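Local coordinates for flavin-dependent monooxygenase, oxygenase subunit HsaA (PDB 2RFQ), which catalyses the FMNH2-dependent ortho-hydroxylation of the steroid-derived phenol 3-HSA to the catechol 3,4-DHSA during cholesterol breakdown, at residues His92-Ala97 / Met231-Ile236; Gly126-Gly131 / Val157-Arg162; Asn136-Trp141 / Thr194-Asp199; Phe166-Ile171 / Leu208-Met213. One frame throughout, in Å; residues are numbered along the deposited sequence.

Contact 1. Residues His92-Ala97 / Met231-Ile236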
loop_
_atom_site.group_PDB
_atom_site.type_symbol
_atom_site.label_atom_id
_atom_site.label_comp_id
_atom_site.label_asym_id
_atom_site.label_seq_id
_atom_site.Cartn_x
_atom_site.Cartn_y
_atom_site.Cartn_z
ATOM N N HIS A 92 -27.433 -9.246 -20.737
ATOM C CA HIS A 92 -28.558 -8.611 -21.423
ATOM C C HIS A 92 -29.739 -9.554 -21.556
ATOM O O HIS A 92 -30.863 -9.102 -21.693
ATOM C CB HIS A 92 -28.137 -8.077 -22.783
ATOM C CG HIS A 92 -27.049 -7.070 -22.689
ATOM N ND1 HIS A 92 -26.099 -6.910 -23.677
ATOM C CD2 HIS A 92 -26.708 -6.219 -21.691
ATOM C CE1 HIS A 92 -25.244 -5.972 -23.306
ATOM N NE2 HIS A 92 -25.589 -5.544 -22.106
ATOM N N ASN A 93 -29.483 -10.859 -21.508
ATOM C CA ASN A 93 -30.578 -11.850 -21.588
ATOM C C ASN A 93 -31.368 -11.910 -20.288
ATOM O O ASN A 93 -32.556 -12.236 -20.286
ATOM C CB ASN A 93 -30.050 -13.221 -22.036
ATOM C CG ASN A 93 -29.591 -13.206 -23.500
ATOM O OD1 ASN A 93 -29.821 -12.225 -24.219
ATOM N ND2 ASN A 93 -28.915 -14.266 -23.934
ATOM N N TRP A 94 -30.694 -11.556 -19.204
ATOM C CA TRP A 94 -31.335 -11.334 -17.917
ATOM C C TRP A 94 -32.163 -10.033 -17.986
ATOM O O TRP A 94 -33.330 -9.991 -17.590
ATOM C CB TRP A 94 -30.258 -11.245 -16.807
ATOM C CG TRP A 94 -30.794 -10.980 -15.412
ATOM C CD1 TRP A 94 -31.092 -11.916 -14.451
ATOM C CD2 TRP A 94 -31.084 -9.697 -14.827
ATOM N NE1 TRP A 94 -31.579 -11.292 -13.308
ATOM C CE2 TRP A 94 -31.564 -9.935 -13.510
ATOM C CE3 TRP A 94 -30.972 -8.374 -15.280
ATOM C CZ2 TRP A 94 -31.937 -8.909 -12.653
ATOM C CZ3 TRP A 94 -31.370 -7.328 -14.401
ATOM C CH2 TRP A 94 -31.843 -7.617 -13.120
ATOM N N HIS A 95 -31.549 -8.966 -18.481
ATOM C CA HIS A 95 -32.239 -7.666 -18.556
ATOM C C HIS A 95 -33.498 -7.760 -19.423
ATOM O O HIS A 95 -34.568 -7.267 -19.034
ATOM C CB HIS A 95 -31.285 -6.584 -19.104
ATOM C CG HIS A 95 -31.810 -5.181 -18.960
ATOM N ND1 HIS A 95 -31.160 -4.096 -19.505
ATOM C CD2 HIS A 95 -32.906 -4.686 -18.327
ATOM C CE1 HIS A 95 -31.830 -2.988 -19.221
ATOM N NE2 HIS A 95 -32.885 -3.316 -18.492
ATOM N N LEU A 96 -33.402 -8.438 -20.569
ATOM C CA LEU A 96 -34.563 -8.532 -21.451
ATOM C C LEU A 96 -35.737 -9.281 -20.812
ATOM O O LEU A 96 -36.887 -9.020 -21.139
ATOM C CB LEU A 96 -34.190 -9.167 -22.792
ATOM C CG LEU A 96 -35.270 -9.081 -23.878
ATOM C CD1 LEU A 96 -35.629 -7.644 -24.221
ATOM C CD2 LEU A 96 -34.863 -9.854 -25.149
ATOM N N ALA A 97 -35.445 -10.219 -19.912
ATOM C CA ALA A 97 -36.481 -10.958 -19.181
ATOM C C ALA A 97 -37.410 -10.037 -18.394
ATOM O O ALA A 97 -38.504 -10.446 -18.022
ATOM C CB ALA A 97 -35.830 -11.947 -18.230
HETATM N N MSE A 231 -33.278 -10.301 -8.608
HETATM C CA MSE A 231 -31.987 -9.781 -8.133
HETATM C C MSE A 231 -31.860 -8.288 -8.452
HETATM O O MSE A 231 -32.314 -7.859 -9.497
HETATM C CB MSE A 231 -30.820 -10.533 -8.782
HETATM C CG MSE A 231 -30.748 -11.986 -8.362
HETATM SE SE MSE A 231 -29.831 -12.177 -6.630
HETATM C CE MSE A 231 -28.005 -11.686 -7.215
ATOM N N PRO A 232 -31.228 -7.511 -7.549
ATOM C CA PRO A 232 -31.067 -6.079 -7.784
ATOM C C PRO A 232 -30.074 -5.771 -8.898
ATOM O O PRO A 232 -28.996 -6.364 -8.934
ATOM C CB PRO A 232 -30.572 -5.546 -6.418
ATOM C CG PRO A 232 -29.883 -6.688 -5.789
ATOM C CD PRO A 232 -30.678 -7.924 -6.245
ATOM N N TRP A 233 -30.456 -4.861 -9.804
ATOM C CA TRP A 233 -29.552 -4.401 -10.864
ATOM C C TRP A 233 -28.224 -3.895 -10.304
ATOM O O TRP A 233 -27.174 -4.098 -10.936
ATOM C CB TRP A 233 -30.231 -3.285 -11.669
ATOM C CG TRP A 233 -29.459 -2.782 -12.882
ATOM C CD1 TRP A 233 -29.014 -1.508 -13.081
ATOM C CD2 TRP A 233 -29.108 -3.517 -14.076
ATOM N NE1 TRP A 233 -28.394 -1.404 -14.302
ATOM C CE2 TRP A 233 -28.441 -2.613 -14.939
ATOM C CE3 TRP A 233 -29.285 -4.837 -14.496
ATOM C CZ2 TRP A 233 -27.963 -2.986 -16.201
ATOM C CZ3 TRP A 233 -28.783 -5.224 -15.757
ATOM C CH2 TRP A 233 -28.137 -4.290 -16.595
ATOM N N GLY A 234 -28.271 -3.231 -9.148
ATOM C CA GLY A 234 -27.063 -2.665 -8.537
ATOM C C GLY A 234 -26.022 -3.710 -8.154
ATOM O O GLY A 234 -24.845 -3.384 -7.965
ATOM N N THR A 235 -26.471 -4.963 -7.961
ATOM C CA THR A 235 -25.549 -6.092 -7.864
ATOM C C THR A 235 -25.262 -6.781 -9.216
ATOM O O THR A 235 -24.115 -7.057 -9.554
ATOM C CB THR A 235 -26.051 -7.131 -6.838
ATOM O OG1 THR A 235 -26.051 -6.526 -5.539
ATOM C CG2 THR A 235 -25.126 -8.357 -6.806
ATOM N N ILE A 236 -26.312 -7.077 -9.967
ATOM C CA ILE A 236 -26.169 -7.856 -11.206
ATOM C C ILE A 236 -25.251 -7.208 -12.235
ATOM O O ILE A 236 -24.365 -7.884 -12.814
ATOM C CB ILE A 236 -27.581 -8.083 -11.815
ATOM C CG1 ILE A 236 -28.371 -9.045 -10.898
ATOM C CG2 ILE A 236 -27.498 -8.567 -13.284
ATOM C CD1 ILE A 236 -27.936 -10.553 -11.014
#
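Trp94 meets Trp233 rim to rim. Trp94 CZ3 lies 3.2 Å from Trp233 CE3, a tight contact. The two six-membered rings have centroids 5.7 Å apart and planes at 18°, and neither covers the face of the other. Ile236 covers one face of Trp94. Its CG2 methyl sits 4.0 Å from the centroid of the Trp94 six-membered ring and only 11° off the normal, a CH-pi contact. In Ile236 the CG2 branch is anti to the backbone N, while CG1, with chi1 at -69°, lies beside that N and reaches Trp94 CZ2. The carbonyl of Met231, a selenomethionine, comes to the edge of the indole: Met231 O is 3.3 Å from Trp94 CZ2, near the ring plane. The Trp94 NE1 proton goes elsewhere, to Val228 O. Trp233 also touches His95, whose ND1 lies 4.2 Å from Trp233 CH2; these rings meet obliquely. His95 ND1 is hydrogen-bonded to the hydroxyl of Tyr120, a probable FMN-binding residue by similarity. Met213 packs against Trp94, His95 and Trp233. A leucine in place of Trp94 would probably uncover Ile236 CG2 and leave Val228 O without its indole donor. The contact joins the C-terminal part of helix 80-96 to the start of helix 233-266, where Pro232 is the N-cap residue. Its cross-segment chemistry is mainly aromatic and apolar, with one carbonyl oxygen at the indole edge, so it depends on the fit of ring rims and a methyl group, while Trp94 NE1 and His95 ND1 bond to neighbouring residues.

Contact 2. Residues Gly126-Gly131 / Val157-Arg162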
loop_
_atom_site.group_PDB
_atom_site.type_symbol
_atom_site.label_atom_id
_atom_site.label_comp_id
_atom_site.label_asym_id
_atom_site.label_seq_id
_atom_site.Cartn_x
_atom_site.Cartn_y
_atom_site.Cartn_z
ATOM N N GLY A 126 -34.803 9.976 -25.170
ATOM C CA GLY A 126 -36.036 9.648 -25.865
ATOM C C GLY A 126 -37.115 10.670 -25.556
ATOM O O GLY A 126 -37.428 10.911 -24.397
ATOM N N GLN A 127 -37.682 11.273 -26.594
ATOM C CA GLN A 127 -38.776 12.236 -26.433
ATOM C C GLN A 127 -40.109 11.520 -26.516
ATOM O O GLN A 127 -40.325 10.749 -27.439
ATOM C CB GLN A 127 -38.702 13.305 -27.534
ATOM C CG GLN A 127 -39.994 14.077 -27.767
ATOM C CD GLN A 127 -40.329 15.029 -26.626
ATOM O OE1 GLN A 127 -39.440 15.688 -26.076
ATOM N NE2 GLN A 127 -41.619 15.120 -26.283
ATOM N N VAL A 128 -41.004 11.810 -25.570
ATOM C CA VAL A 128 -42.355 11.264 -25.587
ATOM C C VAL A 128 -43.063 11.668 -26.876
ATOM O O VAL A 128 -43.094 12.855 -27.232
ATOM C CB VAL A 128 -43.162 11.732 -24.341
ATOM C CG1 VAL A 128 -44.656 11.387 -24.467
ATOM C CG2 VAL A 128 -42.594 11.113 -23.075
ATOM N N VAL A 129 -43.636 10.673 -27.558
ATOM C CA VAL A 129 -44.500 10.868 -28.730
ATOM C C VAL A 129 -45.625 9.855 -28.645
ATOM O O VAL A 129 -45.557 8.931 -27.842
ATOM C CB VAL A 129 -43.740 10.702 -30.091
ATOM C CG1 VAL A 129 -42.653 11.754 -30.234
ATOM C CG2 VAL A 129 -43.191 9.262 -30.281
ATOM N N ASP A 130 -46.667 10.021 -29.456
ATOM C CA ASP A 130 -47.740 9.033 -29.469
ATOM C C ASP A 130 -47.169 7.645 -29.743
ATOM O O ASP A 130 -46.474 7.444 -30.742
ATOM C CB ASP A 130 -48.771 9.373 -30.539
ATOM C CG ASP A 130 -49.600 10.599 -30.190
ATOM O OD1 ASP A 130 -49.573 11.053 -29.017
ATOM O OD2 ASP A 130 -50.295 11.105 -31.099
ATOM N N GLY A 131 -47.438 6.707 -28.839
ATOM C CA GLY A 131 -47.074 5.309 -29.056
ATOM C C GLY A 131 -45.691 4.923 -28.566
ATOM O O GLY A 131 -45.304 3.764 -28.682
ATOM N N VAL A 157 -35.889 9.862 -20.461
ATOM C CA VAL A 157 -37.097 10.201 -21.206
ATOM C C VAL A 157 -37.322 11.701 -21.073
ATOM O O VAL A 157 -37.247 12.246 -19.966
ATOM C CB VAL A 157 -38.331 9.439 -20.646
ATOM C CG1 VAL A 157 -39.666 10.071 -21.133
ATOM C CG2 VAL A 157 -38.258 7.981 -21.009
ATOM N N ILE A 158 -37.583 12.354 -22.208
ATOM C CA ILE A 158 -37.822 13.791 -22.249
ATOM C C ILE A 158 -39.312 14.076 -22.459
ATOM O O ILE A 158 -39.932 13.606 -23.416
ATOM C CB ILE A 158 -36.946 14.470 -23.337
ATOM C CG1 ILE A 158 -35.450 14.095 -23.168
ATOM C CG2 ILE A 158 -37.171 15.987 -23.349
ATOM C CD1 ILE A 158 -34.787 14.602 -21.863
ATOM N N LYS A 159 -39.885 14.841 -21.539
ATOM C CA LYS A 159 -41.300 15.152 -21.566
ATOM C C LYS A 159 -41.420 16.595 -21.095
ATOM O O LYS A 159 -40.857 16.947 -20.059
ATOM C CB LYS A 159 -42.026 14.189 -20.639
ATOM C CG LYS A 159 -43.523 14.315 -20.660
ATOM C CD LYS A 159 -44.129 13.233 -19.800
ATOM C CE LYS A 159 -45.524 13.605 -19.380
ATOM N NZ LYS A 159 -46.091 12.489 -18.587
ATOM N N ASP A 160 -42.110 17.433 -21.870
ATOM C CA ASP A 160 -42.124 18.896 -21.646
ATOM C C ASP A 160 -40.697 19.449 -21.557
ATOM O O ASP A 160 -40.407 20.353 -20.754
ATOM C CB ASP A 160 -42.950 19.276 -20.387
ATOM N N GLY A 161 -39.821 18.885 -22.396
ATOM C CA GLY A 161 -38.377 19.197 -22.466
ATOM C C GLY A 161 -37.613 19.125 -21.132
ATOM O O GLY A 161 -36.674 19.881 -20.867
ATOM N N ARG A 162 -38.016 18.152 -20.322
ATOM C CA ARG A 162 -37.401 17.869 -19.047
ATOM C C ARG A 162 -37.228 16.355 -18.997
ATOM O O ARG A 162 -38.054 15.644 -19.586
ATOM C CB ARG A 162 -38.318 18.307 -17.942
HETATM O O HOH W 1 -40.253 17.727 -24.852
HETATM O O HOH W 2 -43.335 16.145 -24.306
#
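Gly126 O accepts the shortest bond here, from Ile158 N at 2.6 Å. The N-H points almost straight at the oxygen, at 171°, with the donor tilted from the carbonyl plane. The same oxygen has a CA-H...O contact with Val157. Two residues on, Val128 N donates to Ile158 O at 3.0 Å. These bonds pair strands 124-129 and 150-159 in parallel, within the mixed sheet of the acyl-CoA dehydrogenase-like fold. The strands diverge, with 48° between the short segments. On the face that carries Gln127 and Ile158, a bend about the glutamine CB-CG bond (chi2 71°) brings the amide beside Ile158 O, and NE2 donates to Val128 O at 2.9 Å, on a lone pair. Two waters bridge the amide to the turn after strand 150-159. One donates to Gln127 OE1 and accepts from Gly161 N; the other accepts from both Gln127 NE2 and Asp160 N. Gly161 has a positive phi, which favours glycine. Val128 CG2 touches Val157 CG1 at 3.7 Å, and the same methyl lies 4.0 Å from Lys159 CB. The extended lysine chain passes this methyl with CB, CG and CD before its amine end departs.

Contact 3. Residues Asn136-Trp141 / Thr194-Asp199; sequences NGAWAW and TVVVED
Trp139 leans along its own strand toward Val197 on the partner strand. Its CB lies 3.8 Å from Val195 O. Chi1 (-86°) sets CG beside the backbone N, and the turn about CB-CG brings the benzo half of the indole toward Gly137. CE3 follows at 4.0 Å from Val195 O, which is at the ring edge. CZ3 then reaches Val197 CG2, also at 4.0 Å, and the two side chains meet at a slant. On the pyrrole side, NE1 is bonded to Gly154 O. Gly137 leaves space for the ring, since a CB there would clash with Trp139 CZ3. An alanine at Trp139 would probably open a gap beside Val197 and Gly137 and leave Gly154 O without the indole N-H. Four backbone bonds join Gly137 with Val197 and Trp139 with Val195. At one end Asn136 OD1 accepts from Asp199 N at 2.8 Å, with the donor 52° above the carbonyl plane. A water links Asn136 ND2 to Asp199 OD1. At the other end a second water joins Trp141 N to Thr194 OG1. Trp141, a probable FMN-binding residue by similarity, packs on Ala346 of a second subunit. The two strands form a regular antiparallel pair, at 173°, in the beta domain of the acyl-CoA dehydrogenase fold, and strand 132-142 runs on toward the probable flavin site.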
loop_
_atom_site.group_PDB
_atom_site.type_symbol
_atom_site.label_atom_id
_atom_site.label_comp_id
_atom_site.label_asym_id
_atom_site.label_seq_id
_atom_site.Cartn_x
_atom_site.Cartn_y
_atom_site.Cartn_z
ATOM N N ASN A 136 -32.720 9.711 -29.971
ATOM C CA ASN A 136 -31.517 10.233 -30.623
ATOM C C ASN A 136 -30.340 10.006 -29.705
ATOM O O ASN A 136 -30.411 10.271 -28.495
ATOM C CB ASN A 136 -31.650 11.730 -30.943
ATOM C CG ASN A 136 -32.513 11.985 -32.160
ATOM O OD1 ASN A 136 -32.069 11.821 -33.300
ATOM N ND2 ASN A 136 -33.757 12.389 -31.927
ATOM N N GLY A 137 -29.254 9.486 -30.262
ATOM C CA GLY A 137 -28.054 9.329 -29.455
ATOM C C GLY A 137 -26.871 8.774 -30.207
ATOM O O GLY A 137 -26.990 8.364 -31.354
ATOM N N ALA A 138 -25.732 8.785 -29.535
ATOM C CA ALA A 138 -24.520 8.146 -30.027
ATOM C C ALA A 138 -23.858 7.458 -28.832
ATOM O O ALA A 138 -23.032 8.041 -28.106
ATOM C CB ALA A 138 -23.592 9.187 -30.698
ATOM N N TRP A 139 -24.235 6.202 -28.641
ATOM C CA TRP A 139 -23.871 5.452 -27.450
ATOM C C TRP A 139 -22.562 4.684 -27.665
ATOM O O TRP A 139 -22.537 3.661 -28.355
ATOM C CB TRP A 139 -24.987 4.470 -27.092
ATOM C CG TRP A 139 -26.090 5.020 -26.251
ATOM C CD1 TRP A 139 -26.118 5.092 -24.892
ATOM C CD2 TRP A 139 -27.342 5.544 -26.712
ATOM N NE1 TRP A 139 -27.324 5.624 -24.465
ATOM C CE2 TRP A 139 -28.084 5.928 -25.567
ATOM C CE3 TRP A 139 -27.903 5.740 -27.980
ATOM C CZ2 TRP A 139 -29.374 6.466 -25.652
ATOM C CZ3 TRP A 139 -29.195 6.292 -28.070
ATOM C CH2 TRP A 139 -29.908 6.644 -26.905
ATOM N N ALA A 140 -21.491 5.196 -27.061
ATOM C CA ALA A 140 -20.151 4.576 -27.130
ATOM C C ALA A 140 -20.026 3.365 -26.218
ATOM O O ALA A 140 -20.910 3.077 -25.400
ATOM C CB ALA A 140 -19.075 5.605 -26.761
ATOM N N TRP A 141 -18.914 2.654 -26.385
ATOM C CA TRP A 141 -18.529 1.561 -25.502
ATOM C C TRP A 141 -19.523 0.390 -25.497
ATOM O O TRP A 141 -19.736 -0.238 -24.444
ATOM C CB TRP A 141 -18.244 2.058 -24.057
ATOM C CG TRP A 141 -17.319 3.266 -23.950
ATOM C CD1 TRP A 141 -17.653 4.567 -24.203
ATOM C CD2 TRP A 141 -15.946 3.287 -23.530
ATOM N NE1 TRP A 141 -16.571 5.395 -23.988
ATOM C CE2 TRP A 141 -15.510 4.631 -23.577
ATOM C CE3 TRP A 141 -15.044 2.301 -23.107
ATOM C CZ2 TRP A 141 -14.204 5.018 -23.221
ATOM C CZ3 TRP A 141 -13.753 2.679 -22.749
ATOM C CH2 TRP A 141 -13.340 4.034 -22.814
ATOM N N THR A 194 -19.575 2.321 -31.319
ATOM C CA THR A 194 -20.559 3.338 -30.964
ATOM C C THR A 194 -21.821 3.141 -31.770
ATOM O O THR A 194 -21.782 3.036 -32.996
ATOM C CB THR A 194 -19.967 4.774 -31.167
ATOM O OG1 THR A 194 -18.833 4.938 -30.302
ATOM C CG2 THR A 194 -20.995 5.859 -30.860
ATOM N N VAL A 195 -22.936 3.099 -31.054
ATOM C CA VAL A 195 -24.248 2.814 -31.629
ATOM C C VAL A 195 -24.955 4.146 -31.829
ATOM O O VAL A 195 -25.257 4.862 -30.860
ATOM C CB VAL A 195 -25.058 1.881 -30.722
ATOM C CG1 VAL A 195 -26.506 1.772 -31.213
ATOM C CG2 VAL A 195 -24.383 0.484 -30.654
ATOM N N VAL A 196 -25.169 4.475 -33.098
ATOM C CA VAL A 196 -25.661 5.795 -33.498
ATOM C C VAL A 196 -27.124 5.665 -33.913
ATOM O O VAL A 196 -27.468 4.859 -34.798
ATOM C CB VAL A 196 -24.825 6.404 -34.648
ATOM C CG1 VAL A 196 -25.392 7.773 -35.047
ATOM C CG2 VAL A 196 -23.339 6.534 -34.250
ATOM N N VAL A 197 -27.961 6.458 -33.249
ATOM C CA VAL A 197 -29.421 6.372 -33.386
ATOM C C VAL A 197 -29.920 7.760 -33.797
ATOM O O VAL A 197 -29.647 8.738 -33.109
ATOM C CB VAL A 197 -30.071 5.914 -32.039
ATOM C CG1 VAL A 197 -31.603 5.861 -32.139
ATOM C CG2 VAL A 197 -29.522 4.549 -31.605
ATOM N N GLU A 198 -30.623 7.835 -34.928
ATOM C CA GLU A 198 -31.056 9.118 -35.485
ATOM C C GLU A 198 -32.558 9.139 -35.742
ATOM O O GLU A 198 -33.043 8.485 -36.667
ATOM C CB GLU A 198 -30.288 9.441 -36.769
ATOM C CG GLU A 198 -28.777 9.457 -36.562
ATOM C CD GLU A 198 -27.988 9.799 -37.810
ATOM O OE1 GLU A 198 -26.796 10.141 -37.660
ATOM O OE2 GLU A 198 -28.555 9.756 -38.925
ATOM N N ASP A 199 -33.282 9.880 -34.909
ATOM C CA ASP A 199 -34.712 10.116 -35.134
ATOM C C ASP A 199 -35.491 8.806 -35.271
ATOM O O ASP A 199 -36.262 8.607 -36.223
ATOM C CB ASP A 199 -34.885 11.001 -36.384
ATOM C CG ASP A 199 -36.316 11.459 -36.599
ATOM O OD1 ASP A 199 -37.027 11.722 -35.598
ATOM O OD2 ASP A 199 -36.730 11.562 -37.784
HETATM O O HOH W 3 -35.274 13.216 -34.180
HETATM O O HOH W 4 -17.219 3.502 -28.683
#

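Contact 4. Residues Phe166-Ile171 / Leu208-Met213; sequences FVSFLI and LSFKAM
Phe210 packs tightly against Phe166 at the junction of strand 162-172 with helix 210-214. Its CD2 lies 3.6 Å from Phe166 CD2. The rings meet rim to rim, with planes at 38°, and the two phenyl groups run alongside each other. Phe210 CG is anti to its carbonyl carbon (chi1 -72°), and this carries the ring along the strand to Ser168. There Ser168 OG comes within 3.2 Å of Phe210 CZ. A water is held inside this packed part: it donates to Leu208 O, is hydrogen-bonded to Ser168 OG and caps the middle of one Phe210 face. Val167 CG1 packs on Ser209 CA nearby. Two backbone bonds pair Ser168 with Leu208 in antiparallel fashion, and a third runs from Phe210 N to Phe166 O at 3.2 Å. Here a short strand of the beta domain turns straight into a helix, with Ser209 as N-cap. Ser209 OG accepts a weak bond from Lys211 N and is also hydrogen-bonded to Asp165. Ser168 also packs on Tyr120, a probable FMN-binding residue. The looser side lies at Lys211, which is exposed. A second water there donates to Phe166 O at 2.7 Å and accepts from Lys211 N, while the lysine chain extends clear of strand 162-172.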
loop_
_atom_site.group_PDB
_atom_site.type_symbol
_atom_site.label_atom_id
_atom_site.label_comp_id
_atom_site.label_asym_id
_atom_site.label_seq_id
_atom_site.Cartn_x
_atom_site.Cartn_y
_atom_site.Cartn_z
ATOM N N PHE A 166 -35.413 7.450 -16.106
ATOM C CA PHE A 166 -34.211 6.917 -16.743
ATOM C C PHE A 166 -34.498 5.492 -17.114
ATOM O O PHE A 166 -34.869 4.686 -16.258
ATOM C CB PHE A 166 -32.997 6.993 -15.838
ATOM C CG PHE A 166 -31.699 6.809 -16.579
ATOM C CD1 PHE A 166 -30.959 7.918 -16.987
ATOM C CD2 PHE A 166 -31.238 5.533 -16.900
ATOM C CE1 PHE A 166 -29.761 7.756 -17.698
ATOM C CE2 PHE A 166 -30.047 5.353 -17.603
ATOM C CZ PHE A 166 -29.305 6.473 -18.009
ATOM N N VAL A 167 -34.330 5.183 -18.398
ATOM C CA VAL A 167 -34.847 3.938 -18.961
ATOM C C VAL A 167 -33.806 3.290 -19.871
ATOM O O VAL A 167 -32.764 3.891 -20.162
ATOM C CB VAL A 167 -36.111 4.230 -19.812
ATOM C CG1 VAL A 167 -37.190 4.922 -18.981
ATOM C CG2 VAL A 167 -35.744 5.103 -21.013
ATOM N N SER A 168 -34.102 2.073 -20.318
ATOM C CA SER A 168 -33.392 1.483 -21.446
ATOM C C SER A 168 -34.325 1.399 -22.642
ATOM O O SER A 168 -35.449 0.902 -22.528
ATOM C CB SER A 168 -32.883 0.072 -21.114
ATOM O OG SER A 168 -31.910 0.125 -20.080
ATOM N N PHE A 169 -33.843 1.884 -23.783
ATOM C CA PHE A 169 -34.566 1.759 -25.044
ATOM C C PHE A 169 -34.057 0.533 -25.778
ATOM O O PHE A 169 -32.852 0.421 -26.059
ATOM C CB PHE A 169 -34.323 3.000 -25.907
ATOM C CG PHE A 169 -34.686 4.296 -25.228
ATOM C CD1 PHE A 169 -36.017 4.729 -25.177
ATOM C CD2 PHE A 169 -33.700 5.082 -24.639
ATOM C CE1 PHE A 169 -36.330 5.921 -24.534
ATOM C CE2 PHE A 169 -34.018 6.297 -24.003
ATOM C CZ PHE A 169 -35.325 6.712 -23.957
ATOM N N LEU A 170 -34.969 -0.382 -26.114
ATOM C CA LEU A 170 -34.608 -1.582 -26.878
ATOM C C LEU A 170 -34.829 -1.279 -28.366
ATOM O O LEU A 170 -35.958 -0.982 -28.780
ATOM C CB LEU A 170 -35.487 -2.782 -26.453
ATOM C CG LEU A 170 -35.412 -4.075 -27.290
ATOM C CD1 LEU A 170 -34.046 -4.768 -27.200
ATOM C CD2 LEU A 170 -36.563 -5.042 -26.852
ATOM N N ILE A 171 -33.752 -1.327 -29.147
ATOM C CA ILE A 171 -33.781 -0.896 -30.545
ATOM C C ILE A 171 -33.158 -1.971 -31.443
ATOM O O ILE A 171 -32.083 -2.501 -31.102
ATOM C CB ILE A 171 -33.015 0.445 -30.719
ATOM C CG1 ILE A 171 -33.570 1.490 -29.736
ATOM C CG2 ILE A 171 -33.101 0.928 -32.181
ATOM C CD1 ILE A 171 -33.089 2.962 -29.948
ATOM N N LEU A 208 -37.991 0.229 -20.863
ATOM C CA LEU A 208 -38.119 -0.233 -19.478
ATOM C C LEU A 208 -37.417 0.702 -18.510
ATOM O O LEU A 208 -36.227 0.962 -18.654
ATOM C CB LEU A 208 -37.524 -1.634 -19.325
ATOM C CG LEU A 208 -37.551 -2.245 -17.913
ATOM C CD1 LEU A 208 -38.963 -2.428 -17.376
ATOM C CD2 LEU A 208 -36.833 -3.591 -17.922
ATOM N N SER A 209 -38.159 1.186 -17.514
ATOM C CA SER A 209 -37.591 2.088 -16.528
ATOM C C SER A 209 -36.773 1.321 -15.477
ATOM O O SER A 209 -37.209 0.295 -14.983
ATOM C CB SER A 209 -38.723 2.841 -15.818
ATOM O OG SER A 209 -38.187 3.543 -14.709
ATOM N N PHE A 210 -35.593 1.819 -15.138
ATOM C CA PHE A 210 -34.852 1.227 -14.025
ATOM C C PHE A 210 -35.600 1.327 -12.683
ATOM O O PHE A 210 -35.448 0.450 -11.823
ATOM C CB PHE A 210 -33.467 1.836 -13.923
ATOM C CG PHE A 210 -32.549 1.392 -15.012
ATOM C CD1 PHE A 210 -31.922 0.143 -14.952
ATOM C CD2 PHE A 210 -32.348 2.198 -16.124
ATOM C CE1 PHE A 210 -31.058 -0.275 -15.973
ATOM C CE2 PHE A 210 -31.491 1.786 -17.155
ATOM C CZ PHE A 210 -30.850 0.549 -17.071
ATOM N N LYS A 211 -36.414 2.372 -12.505
ATOM C CA LYS A 211 -37.247 2.489 -11.294
ATOM C C LYS A 211 -38.271 1.357 -11.196
ATOM O O LYS A 211 -38.501 0.823 -10.110
ATOM C CB LYS A 211 -37.938 3.867 -11.231
ATOM C CG LYS A 211 -38.571 4.204 -9.874
ATOM C CD LYS A 211 -37.514 4.171 -8.755
ATOM C CE LYS A 211 -38.030 4.778 -7.450
ATOM N NZ LYS A 211 -37.122 4.429 -6.304
ATOM N N ALA A 212 -38.884 0.994 -12.325
ATOM C CA ALA A 212 -39.839 -0.126 -12.381
ATOM C C ALA A 212 -39.138 -1.415 -11.998
ATOM O O ALA A 212 -39.704 -2.268 -11.314
ATOM C CB ALA A 212 -40.437 -0.261 -13.764
HETATM N N MSE A 213 -37.902 -1.562 -12.458
HETATM C CA MSE A 213 -37.123 -2.730 -12.095
HETATM C C MSE A 213 -36.909 -2.786 -10.590
HETATM O O MSE A 213 -37.187 -3.816 -9.956
HETATM C CB MSE A 213 -35.792 -2.738 -12.842
HETATM C CG MSE A 213 -35.965 -3.081 -14.297
HETATM SE SE MSE A 213 -34.341 -2.691 -15.327
HETATM C CE MSE A 213 -32.994 -3.601 -14.171
HETATM O O HOH W 5 -35.400 5.063 -13.633
HETATM O O HOH W 6 -33.915 -0.548 -18.028
#

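How the contacts relate
Contact 1 is the buried one, between two helices, its centre about 11 Å from the centre of the chain. Contacts 2, 3 and 4 are partly buried and belong to one mixed sheet. Contact 2 is outermost, its centre about 30 Å from the chain centre, and lies far from the probable flavin site. It is a parallel pairing, unlike contacts 3 and 4. Contact 1 relies on rings and a methyl group, contacts 2 and 3 on backbone bonds and waters. Contact 4 combines backbone pairing with ring packing where a strand turns into helix 210-214. Contacts 1 and 4 touch: His95 meets the strand at Ser168, and Trp233 meets Phe210. Val157 of contact 2 packs on Val167 of contact 4, and Val197 of contact 3 on Ile171.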